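Local structure of protein ygiW (Escherichia coli, 1NNX) at residues 24-29 / 40-45; 34-39 / 89-94; 66-71 / 99-104. The protein is of unknown function but is a periplasmic protein of the bacterial OB-fold (BOF) family, built as a small, mostly beta domain. All blocks are in the same frame, centred on the assembly; numbering follows the deposited sequence.

Contact 1 of 3, residues 24-29 / 40-45; sequences SVTTVE and VTLRGN
Thr-26 N bonds to Thr-41 O at 2.9 Å, the one direct hydrogen bond between residues 24-29 and residues 40-45 of strand 38-51. This is the close-fitting part. The bond is nearly straight, with an N-H...O angle of 167°, and the donor sits almost in line with the carbonyl. The same carbonyl oxygen also takes a CA-H...O contact from Val-25.

Two waters fill in where the backbones do not meet directly. Water 1 donates to Ser-24 O and accepts from Thr-41 N, and it also bonds Thr-26 OG1 at 2.6 Å. Thr-26 OG1 is placed for this beside its own backbone N (chi1 -60°). Water 2 accepts from Arg-43 N at 2.9 Å and can donate to Thr-26 O.

The inner part is buried. Here Val-28 CG2 meets Leu-42 CD1 at 4.3 Å. Phe-57 touches both of these side chains, and Ile-86 and Ile-99 also pack on Leu-42.

The outer part is open to solvent. In the Arg-43 conformer described, Val-25 lies across the arginine stem at about a right angle. Val-25 CG1 is 4.0 Å from Arg-43 CG, while its CG2 rests near Arg-43 CD. The Arg-43 chain is extended from CG to NE, and NE forms a salt bridge with Glu-85.

Thr-27, the N-cap of helix 28-31, has its CB pointing away from the strand, and its OG1 bonds Ser-30 OG. The arrangement is an irregular, water-bridged N-terminal segment that runs past the first strand of an OB-fold domain and leads into a helix whose Val-28 reaches the core.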
loop_
_atom_site.group_PDB
_atom_site.type_symbol
_atom_site.label_atom_id
_atom_site.label_comp_id
_atom_site.label_asym_id
_atom_site.label_seq_id
_atom_site.Cartn_x
_atom_site.Cartn_y
_atom_site.Cartn_z
ATOM N N SER A 24 -12.206 -6.851 2.085
ATOM C CA SER A 24 -12.357 -5.439 2.383
ATOM C C SER A 24 -11.193 -4.597 1.861
ATOM O O SER A 24 -10.010 -4.950 2.037
ATOM C CB SER A 24 -12.462 -5.162 3.891
ATOM O OG SER A 24 -13.592 -5.786 4.485
ATOM N N VAL A 25 -11.570 -3.503 1.239
ATOM C CA VAL A 25 -10.621 -2.483 0.769
ATOM C C VAL A 25 -10.720 -1.351 1.758
ATOM O O VAL A 25 -11.833 -0.837 1.966
ATOM C CB VAL A 25 -10.966 -1.954 -0.624
ATOM C CG1 VAL A 25 -10.016 -0.799 -1.008
ATOM C CG2 VAL A 25 -10.842 -3.096 -1.633
ATOM N N THR A 26 -9.626 -0.934 2.365
ATOM C CA THR A 26 -9.575 0.103 3.368
ATOM C C THR A 26 -9.147 1.413 2.745
ATOM O O THR A 26 -8.342 1.450 1.823
ATOM C CB THR A 26 -8.557 -0.312 4.441
ATOM O OG1 THR A 26 -8.973 -1.566 5.051
ATOM C CG2 THR A 26 -8.321 0.793 5.536
ATOM N N THR A 27 -9.625 2.526 3.272
ATOM C CA THR A 27 -9.217 3.809 2.715
ATOM C C THR A 27 -7.818 4.171 3.219
ATOM O O THR A 27 -7.395 3.734 4.303
ATOM C CB THR A 27 -10.192 4.955 3.167
ATOM O OG1 THR A 27 -10.088 5.108 4.569
ATOM C CG2 THR A 27 -11.653 4.612 2.752
ATOM N N VAL A 28 -7.100 4.923 2.372
ATOM C CA VAL A 28 -5.749 5.386 2.773
ATOM C C VAL A 28 -5.764 6.147 4.100
ATOM O O VAL A 28 -4.983 5.865 4.986
ATOM C CB VAL A 28 -5.130 6.272 1.719
ATOM C CG1 VAL A 28 -3.900 7.015 2.336
ATOM C CG2 VAL A 28 -4.685 5.392 0.539
ATOM N N GLU A 29 -6.741 7.051 4.258
ATOM C CA GLU A 29 -6.807 7.823 5.474
ATOM C C GLU A 29 -7.004 6.981 6.708
ATOM O O GLU A 29 -6.335 7.190 7.738
ATOM C CB GLU A 29 -7.639 9.137 5.401
ATOM C CG GLU A 29 -7.267 10.238 6.532
ATOM C CD GLU A 29 -5.873 10.787 6.376
ATOM O OE1 GLU A 29 -5.318 11.267 7.390
ATOM O OE2 GLU A 29 -5.339 10.749 5.240
ATOM N N VAL A 40 -3.505 -4.962 5.102
ATOM C CA VAL A 40 -4.524 -4.114 4.453
ATOM C C VAL A 40 -4.516 -4.299 2.943
ATOM O O VAL A 40 -3.500 -4.693 2.352
ATOM C CB VAL A 40 -4.105 -2.518 4.379
ATOM C CG1 VAL A 40 -2.635 -2.273 4.366
ATOM C CG2 VAL A 40 -4.398 -1.882 2.908
ATOM N N THR A 41 -5.608 -3.960 2.299
ATOM C CA THR A 41 -5.776 -3.906 0.887
ATOM C C THR A 41 -6.265 -2.484 0.607
ATOM O O THR A 41 -7.199 -1.981 1.257
ATOM C CB THR A 41 -6.847 -4.897 0.370
ATOM O OG1 THR A 41 -6.505 -6.253 0.720
ATOM C CG2 THR A 41 -7.024 -4.727 -1.112
ATOM N N LEU A 42 -5.647 -1.778 -0.326
ATOM C CA LEU A 42 -6.016 -0.421 -0.731
ATOM C C LEU A 42 -6.182 -0.356 -2.233
ATOM O O LEU A 42 -5.567 -1.173 -2.983
ATOM C CB LEU A 42 -4.903 0.585 -0.309
ATOM C CG LEU A 42 -4.547 0.538 1.170
ATOM C CD1 LEU A 42 -3.263 1.420 1.336
ATOM C CD2 LEU A 42 -5.633 0.990 2.032
ATOM N N ARG A 43 -6.959 0.599 -2.715
ATOM C CA ARG A 43 -7.104 0.792 -4.122
ATOM C C ARG A 43 -6.907 2.251 -4.445
ATOM O O ARG A 43 -7.411 3.127 -3.722
ATOM C CB ARG A 43 -8.487 0.329 -4.629
ATOM C CG ARG A 43 -8.550 -1.175 -4.752
ATOM C CD ARG A 43 -9.944 -1.629 -5.330
ATOM N NE ARG A 43 -9.937 -3.040 -5.686
ATOM C CZ ARG A 43 -10.598 -3.525 -6.733
ATOM N NH1 ARG A 43 -11.287 -2.700 -7.508
ATOM N NH2 ARG A 43 -10.606 -4.824 -6.978
ATOM N N GLY A 44 -6.139 2.547 -5.491
ATOM C CA GLY A 44 -5.889 3.928 -5.809
ATOM C C GLY A 44 -4.869 4.007 -6.897
ATOM O O GLY A 44 -4.836 3.169 -7.788
ATOM N N ASN A 45 -4.091 5.055 -6.843
ATOM C CA ASN A 45 -3.098 5.306 -7.877
ATOM C C ASN A 45 -1.724 5.591 -7.309
ATOM O O ASN A 45 -1.576 6.276 -6.256
ATOM C CB ASN A 45 -3.565 6.526 -8.692
ATOM C CG ASN A 45 -4.968 6.288 -9.348
ATOM O OD1 ASN A 45 -5.971 6.490 -8.694
ATOM N ND2 ASN A 45 -5.007 5.812 -10.540
HETATM O O HOH W 1 -8.110 -3.769 3.984
HETATM O O HOH W 2 -8.038 2.414 -0.669
#

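Contact 2 of 3, residues 34-39 / 89-94; sequences LRDDTW and EVDKDW
Leu-34 meets residues 89-94 in two ways. Its CD1 touches Val-90 CG2 at 4.3 Å, and its carbonyl oxygen accepts from Lys-92 NZ at 2.7 Å. The ammonium stands well above the carbonyl plane. A bend at chi3 (-105°) turns the end of the lysine chain to this oxygen.

Arg-35 contributes its carbonyl. Arg-35 O lies against Val-90 CG1 and also accepts from Thr-38 OG1, a bond that holds Thr-38 to the loop before it.

Asp-36 takes the backbone of the partner strand with its carboxylate. Lys-92 N donates to Asp-36 OD2 at 2.8 Å, on the anti side and somewhat out of the carboxylate plane. With CG anti to the backbone N (chi1 175°), the group lies beside the backbone of Lys-92. Asp-36 OD2 is also 3.5 Å from Asp-91 OD1. Water 3 donates to both oxygens, which probably eases the repulsion of these like charges.

Asp-37 has positive phi and psi, and the chain turns here. Asp-37 N bonds to Val-90 O at 2.8 Å, but the bond is bent. Next, Thr-38 O accepts a straighter bond from Val-90 N.

Trp-39 pairs with Glu-89 as an antiparallel, non-hydrogen-bonded pair. Glu-89 OE2 meets the ring at its edge, in plane, 3.6 Å from Trp-39 CZ3. The ring and carboxylate planes are 73° apart. Lys-102 packs on both residues, and Trp-39 N bonds Ser-6 OG.

Here the first strand of the OB fold pairs antiparallel with strand 84-93. The first and last strands in the sheet order are thus joined, the closure expected of an OB-fold barrel.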
loop_
_atom_site.group_PDB
_atom_site.type_symbol
_atom_site.label_atom_id
_atom_site.label_comp_id
_atom_site.label_asym_id
_atom_site.label_seq_id
_atom_site.Cartn_x
_atom_site.Cartn_y
_atom_site.Cartn_z
ATOM N N LEU A 34 -4.135 2.671 11.616
ATOM C CA LEU A 34 -4.135 1.316 12.101
ATOM C C LEU A 34 -2.853 1.019 12.849
ATOM O O LEU A 34 -1.853 1.752 12.699
ATOM C CB LEU A 34 -4.275 0.360 10.898
ATOM C CG LEU A 34 -5.592 0.435 10.124
ATOM C CD1 LEU A 34 -5.581 -0.455 8.940
ATOM C CD2 LEU A 34 -6.719 -0.065 11.030
ATOM N N ARG A 35 -2.879 -0.041 13.613
ATOM C CA ARG A 35 -1.708 -0.458 14.350
ATOM C C ARG A 35 -0.602 -0.962 13.430
ATOM O O ARG A 35 -0.861 -1.498 12.338
ATOM C CB ARG A 35 -1.793 -1.454 15.524
ATOM C CG ARG A 35 -0.599 -1.251 16.575
ATOM C CD ARG A 35 -0.917 -1.819 17.960
ATOM N NE ARG A 35 -0.027 -1.298 19.001
ATOM C CZ ARG A 35 1.294 -1.199 18.887
ATOM N NH1 ARG A 35 2.000 -0.717 19.899
ATOM N NH2 ARG A 35 1.918 -1.563 17.770
ATOM N N ASP A 36 0.621 -0.825 13.901
ATOM C CA ASP A 36 1.734 -1.354 13.172
ATOM C C ASP A 36 1.501 -2.860 12.980
ATOM O O ASP A 36 0.944 -3.554 13.829
ATOM C CB ASP A 36 3.002 -1.115 13.971
ATOM C CG ASP A 36 4.186 -1.746 13.349
ATOM O OD1 ASP A 36 4.877 -2.509 14.051
ATOM O OD2 ASP A 36 4.455 -1.481 12.164
ATOM N N ASP A 37 1.941 -3.370 11.822
ATOM C CA ASP A 37 1.799 -4.789 11.516
ATOM C C ASP A 37 0.368 -5.286 11.346
ATOM O O ASP A 37 -0.070 -6.267 11.945
ATOM C CB ASP A 37 2.568 -5.651 12.564
ATOM C CG ASP A 37 3.195 -6.910 11.963
ATOM O OD1 ASP A 37 3.332 -7.902 12.729
ATOM O OD2 ASP A 37 3.536 -6.943 10.744
ATOM N N THR A 38 -0.364 -4.572 10.518
ATOM C CA THR A 38 -1.733 -4.889 10.175
ATOM C C THR A 38 -1.800 -5.084 8.656
ATOM O O THR A 38 -1.398 -4.183 7.926
ATOM C CB THR A 38 -2.675 -3.723 10.562
ATOM O OG1 THR A 38 -2.621 -3.521 11.983
ATOM C CG2 THR A 38 -4.099 -4.042 10.156
ATOM N N TRP A 39 -2.411 -6.181 8.207
ATOM C CA TRP A 39 -2.606 -6.468 6.786
ATOM C C TRP A 39 -3.744 -5.625 6.224
ATOM O O TRP A 39 -4.862 -5.564 6.832
ATOM C CB TRP A 39 -2.933 -7.944 6.608
ATOM C CG TRP A 39 -3.080 -8.329 5.201
ATOM C CD1 TRP A 39 -4.236 -8.494 4.522
ATOM C CD2 TRP A 39 -2.021 -8.653 4.298
ATOM N NE1 TRP A 39 -3.968 -8.888 3.239
ATOM C CE2 TRP A 39 -2.619 -8.996 3.070
ATOM C CE3 TRP A 39 -0.621 -8.690 4.405
ATOM C CZ2 TRP A 39 -1.865 -9.390 1.939
ATOM C CZ3 TRP A 39 0.150 -9.086 3.246
ATOM C CH2 TRP A 39 -0.500 -9.422 2.052
ATOM N N GLU A 89 1.406 -4.831 4.442
ATOM C CA GLU A 89 1.283 -4.498 5.876
ATOM C C GLU A 89 1.510 -3.073 6.193
ATOM O O GLU A 89 2.407 -2.439 5.642
ATOM C CB GLU A 89 2.316 -5.256 6.707
ATOM C CG GLU A 89 2.274 -6.762 6.544
ATOM C CD GLU A 89 3.117 -7.276 5.430
ATOM O OE1 GLU A 89 3.829 -6.482 4.781
ATOM O OE2 GLU A 89 3.063 -8.498 5.218
ATOM N N VAL A 90 0.680 -2.561 7.098
ATOM C CA VAL A 90 0.889 -1.199 7.604
ATOM C C VAL A 90 2.180 -1.298 8.448
ATOM O O VAL A 90 2.305 -2.186 9.290
ATOM C CB VAL A 90 -0.318 -0.756 8.523
ATOM C CG1 VAL A 90 0.062 0.552 9.317
ATOM C CG2 VAL A 90 -1.500 -0.428 7.662
ATOM N N ASP A 91 3.166 -0.445 8.166
ATOM C CA ASP A 91 4.456 -0.397 8.890
ATOM C C ASP A 91 4.440 0.979 9.523
ATOM O O ASP A 91 4.658 1.992 8.856
ATOM C CB ASP A 91 5.612 -0.445 7.871
ATOM C CG ASP A 91 6.930 -0.810 8.486
ATOM O OD1 ASP A 91 6.974 -0.989 9.714
ATOM O OD2 ASP A 91 7.922 -0.935 7.725
ATOM N N LYS A 92 4.245 1.011 10.832
ATOM C CA LYS A 92 4.113 2.279 11.526
ATOM C C LYS A 92 5.119 2.350 12.600
ATOM O O LYS A 92 5.238 1.448 13.415
ATOM C CB LYS A 92 2.725 2.376 12.151
ATOM C CG LYS A 92 2.379 3.743 12.737
ATOM C CD LYS A 92 1.126 3.652 13.602
ATOM C CE LYS A 92 -0.087 4.247 12.921
ATOM N NZ LYS A 92 -1.331 4.111 13.801
ATOM N N ASP A 93 5.848 3.461 12.581
ATOM C CA ASP A 93 6.890 3.755 13.572
ATOM C C ASP A 93 6.592 5.102 14.184
ATOM O O ASP A 93 5.682 5.749 13.799
ATOM C CB ASP A 93 8.241 3.797 12.880
ATOM C CG ASP A 93 8.798 2.426 12.647
ATOM O OD1 ASP A 93 7.989 1.487 12.456
ATOM O OD2 ASP A 93 10.036 2.278 12.647
ATOM N N TRP A 94 7.444 5.551 15.112
ATOM C CA TRP A 94 7.218 6.848 15.738
ATOM C C TRP A 94 7.196 8.002 14.748
ATOM O O TRP A 94 6.467 8.973 14.931
ATOM C CB TRP A 94 8.298 7.116 16.802
ATOM C CG TRP A 94 9.673 7.306 16.242
ATOM C CD1 TRP A 94 10.545 6.353 15.829
ATOM C CD2 TRP A 94 10.285 8.556 15.934
ATOM N NE1 TRP A 94 11.665 6.925 15.268
ATOM C CE2 TRP A 94 11.520 8.283 15.317
ATOM C CE3 TRP A 94 9.892 9.873 16.107
ATOM C CZ2 TRP A 94 12.361 9.299 14.871
ATOM C CZ3 TRP A 94 10.725 10.879 15.677
ATOM C CH2 TRP A 94 11.928 10.593 15.066
HETATM O O HOH W 3 5.593 -3.335 10.835
#

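Contact 3 of 3, residues 66-71 / 99-104; sequences VDIDHK and IDVKQI
Parallel strand pairing between strands 62-67 and 96-106 defines this contact, the one parallel pairing in the mixed sheet of the OB fold. Val-66 is paired with Ile-99, and Asp-67 with Asp-100. Asp-67 makes both backbone bonds between these two segments. Asp-67 N donates to Ile-99 O at 2.8 Å, and Asp-67 O accepts from Val-101 N at 2.9 Å. Both bonds are nearly straight, with N-H...O angles of 170° and 163°.

Buried aliphatic side chains fill the inner face. Val-66 and Ile-99 lie side by side and point the same way, with Val-66 CG1 at 3.8 Å from Ile-99 CB. Val-101 CG2, beside its own backbone N, touches Val-66 CB. In the Ile-68 conformer described, it also touches Ile-68 CG1, and Ile-68 CD1 meets Ile-104 CD1. Trp-73 touches both isoleucines.

On the other face, in the Asp-100 conformer described, Asp-67 OD1 and Asp-100 OD1 are 4.5 Å apart.

Past the ladder, strand 96-106 turns at a classic beta bulge, where Lys-102 and Gln-103 both face Gln-87. Residues 69-71 form an Asx turn, with Lys-71 N bonded to Asp-69 OD2. Water 4 continues the link between the diverging chains, accepting from Asp-69 N and donating to Val-101 O at 2.7 Å.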
loop_
_atom_site.group_PDB
_atom_site.type_symbol
_atom_site.label_atom_id
_atom_site.label_comp_id
_atom_site.label_asym_id
_atom_site.label_seq_id
_atom_site.Cartn_x
_atom_site.Cartn_y
_atom_site.Cartn_z
ATOM N N VAL A 66 4.327 4.078 0.060
ATOM C CA VAL A 66 4.311 2.625 -0.054
ATOM C C VAL A 66 5.686 2.127 -0.544
ATOM O O VAL A 66 6.364 2.769 -1.373
ATOM C CB VAL A 66 3.187 2.120 -0.987
ATOM C CG1 VAL A 66 1.792 2.613 -0.432
ATOM C CG2 VAL A 66 3.335 2.615 -2.419
ATOM N N ASP A 67 6.124 1.029 0.035
ATOM C CA ASP A 67 7.418 0.417 -0.361
ATOM C C ASP A 67 7.129 -0.747 -1.279
ATOM O O ASP A 67 6.499 -1.708 -0.865
ATOM C CB ASP A 67 8.164 -0.052 0.894
ATOM C CG ASP A 67 9.477 -0.834 0.589
ATOM O OD1 ASP A 67 10.304 -0.931 1.528
ATOM O OD2 ASP A 67 9.684 -1.363 -0.533
ATOM N N ILE A 68 7.593 -0.651 -2.523
ATOM C CA ILE A 68 7.367 -1.679 -3.560
ATOM C C ILE A 68 8.733 -2.125 -4.108
ATOM O O ILE A 68 9.392 -1.344 -4.774
ATOM C CB ILE A 68 6.557 -1.134 -4.708
ATOM C CG1 ILE A 68 5.208 -0.578 -4.192
ATOM C CG2 ILE A 68 6.295 -2.239 -5.672
ATOM C CD1 ILE A 68 4.389 0.185 -5.220
ATOM N N ASP A 69 9.127 -3.315 -3.710
ATOM C CA ASP A 69 10.417 -3.889 -4.196
ATOM C C ASP A 69 10.280 -4.138 -5.674
ATOM O O ASP A 69 9.212 -4.411 -6.230
ATOM C CB ASP A 69 10.677 -5.212 -3.496
ATOM C CG ASP A 69 12.065 -5.813 -3.833
ATOM O OD1 ASP A 69 13.064 -5.412 -3.177
ATOM O OD2 ASP A 69 12.154 -6.676 -4.752
ATOM N N HIS A 70 11.424 -4.088 -6.348
ATOM C CA HIS A 70 11.486 -4.322 -7.770
ATOM C C HIS A 70 10.733 -5.656 -8.170
ATOM O O HIS A 70 10.066 -5.737 -9.217
ATOM C CB HIS A 70 12.927 -4.647 -8.289
ATOM C CG HIS A 70 13.019 -4.983 -9.763
ATOM N ND1 HIS A 70 13.040 -4.015 -10.742
ATOM C CD2 HIS A 70 13.118 -6.173 -10.402
ATOM C CE1 HIS A 70 13.140 -4.594 -11.924
ATOM N NE2 HIS A 70 13.186 -5.903 -11.744
ATOM N N LYS A 71 10.822 -6.713 -7.355
ATOM C CA LYS A 71 10.178 -7.958 -7.713
ATOM C C LYS A 71 8.664 -7.963 -7.690
ATOM O O LYS A 71 8.038 -8.889 -8.194
ATOM C CB LYS A 71 10.681 -9.110 -6.830
ATOM C CG LYS A 71 10.307 -9.021 -5.357
ATOM C CD LYS A 71 10.862 -10.225 -4.584
ATOM C CE LYS A 71 9.996 -10.579 -3.368
ATOM N NZ LYS A 71 10.289 -11.980 -2.872
ATOM N N ILE A 99 3.074 1.542 3.746
ATOM C CA ILE A 99 2.587 0.193 3.475
ATOM C C ILE A 99 3.732 -0.616 2.851
ATOM O O ILE A 99 4.341 -0.145 1.867
ATOM C CB ILE A 99 1.431 0.171 2.440
ATOM C CG1 ILE A 99 0.289 1.097 2.872
ATOM C CG2 ILE A 99 0.916 -1.306 2.274
ATOM C CD1 ILE A 99 -0.233 0.705 4.256
ATOM N N ASP A 100 4.037 -1.793 3.396
ATOM C CA ASP A 100 5.098 -2.658 2.766
ATOM C C ASP A 100 4.300 -3.523 1.831
ATOM O O ASP A 100 3.577 -4.402 2.288
ATOM C CB ASP A 100 5.697 -3.382 3.987
ATOM C CG ASP A 100 6.478 -2.422 4.938
ATOM O OD1 ASP A 100 6.991 -1.379 4.477
ATOM O OD2 ASP A 100 6.573 -2.773 6.126
ATOM N N VAL A 101 4.446 -3.292 0.535
ATOM C CA VAL A 101 3.600 -3.972 -0.433
ATOM C C VAL A 101 4.018 -5.381 -0.807
ATOM O O VAL A 101 5.178 -5.603 -1.254
ATOM C CB VAL A 101 3.470 -3.077 -1.699
ATOM C CG1 VAL A 101 2.633 -3.793 -2.744
ATOM C CG2 VAL A 101 2.879 -1.671 -1.308
ATOM N N LYS A 102 3.094 -6.330 -0.665
ATOM C CA LYS A 102 3.396 -7.724 -1.093
ATOM C C LYS A 102 2.910 -8.002 -2.498
ATOM O O LYS A 102 3.429 -8.881 -3.180
ATOM C CB LYS A 102 2.701 -8.735 -0.174
ATOM C CG LYS A 102 3.329 -8.887 1.168
ATOM C CD LYS A 102 4.725 -9.615 1.018
ATOM C CE LYS A 102 5.290 -10.057 2.353
ATOM N NZ LYS A 102 6.704 -10.629 2.174
ATOM N N GLN A 103 1.905 -7.266 -2.961
ATOM C CA GLN A 103 1.304 -7.502 -4.243
ATOM C C GLN A 103 0.676 -6.247 -4.802
ATOM O O GLN A 103 0.019 -5.485 -4.084
ATOM C CB GLN A 103 0.347 -8.697 -4.358
ATOM C CG GLN A 103 -0.395 -8.860 -5.741
ATOM C CD GLN A 103 -0.954 -10.220 -6.010
ATOM O OE1 GLN A 103 -0.971 -11.085 -5.160
ATOM N NE2 GLN A 103 -1.412 -10.416 -7.238
ATOM N N ILE A 104 0.872 -6.011 -6.083
ATOM C CA ILE A 104 0.260 -4.905 -6.759
ATOM C C ILE A 104 -0.332 -5.450 -8.046
ATOM O O ILE A 104 0.350 -6.207 -8.808
ATOM C CB ILE A 104 1.276 -3.744 -7.012
ATOM C CG1 ILE A 104 0.532 -2.606 -7.708
ATOM C CG2 ILE A 104 2.533 -4.257 -7.837
ATOM C CD1 ILE A 104 1.297 -1.307 -7.689
HETATM O O HOH W 4 7.668 -4.640 -1.595
#

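From the N terminus, contact 1 closes first, a short loop carrying helix 28-31 back onto strand 38-51. Contact 2 opens within that loop, at 34-39, and closes much later at 89-94, so contacts 1 and 2 cross. Contact 3 opens after contact 1 has closed, at 66-71. It closes at 99-104, beyond 89-94, and so crosses contact 2. Contact 2 joins strands 38-51 and 84-93, contact 3 joins strands 62-67 and 96-106, and contact 1 lays the N-terminal segment on the sheet. Ile-99 of contact 3 packs on Leu-42 of contact 1 and Val-90 of contact 2. Glu-89 O probably bonds Asp-100 N, pairing strands 84-93 and 96-106.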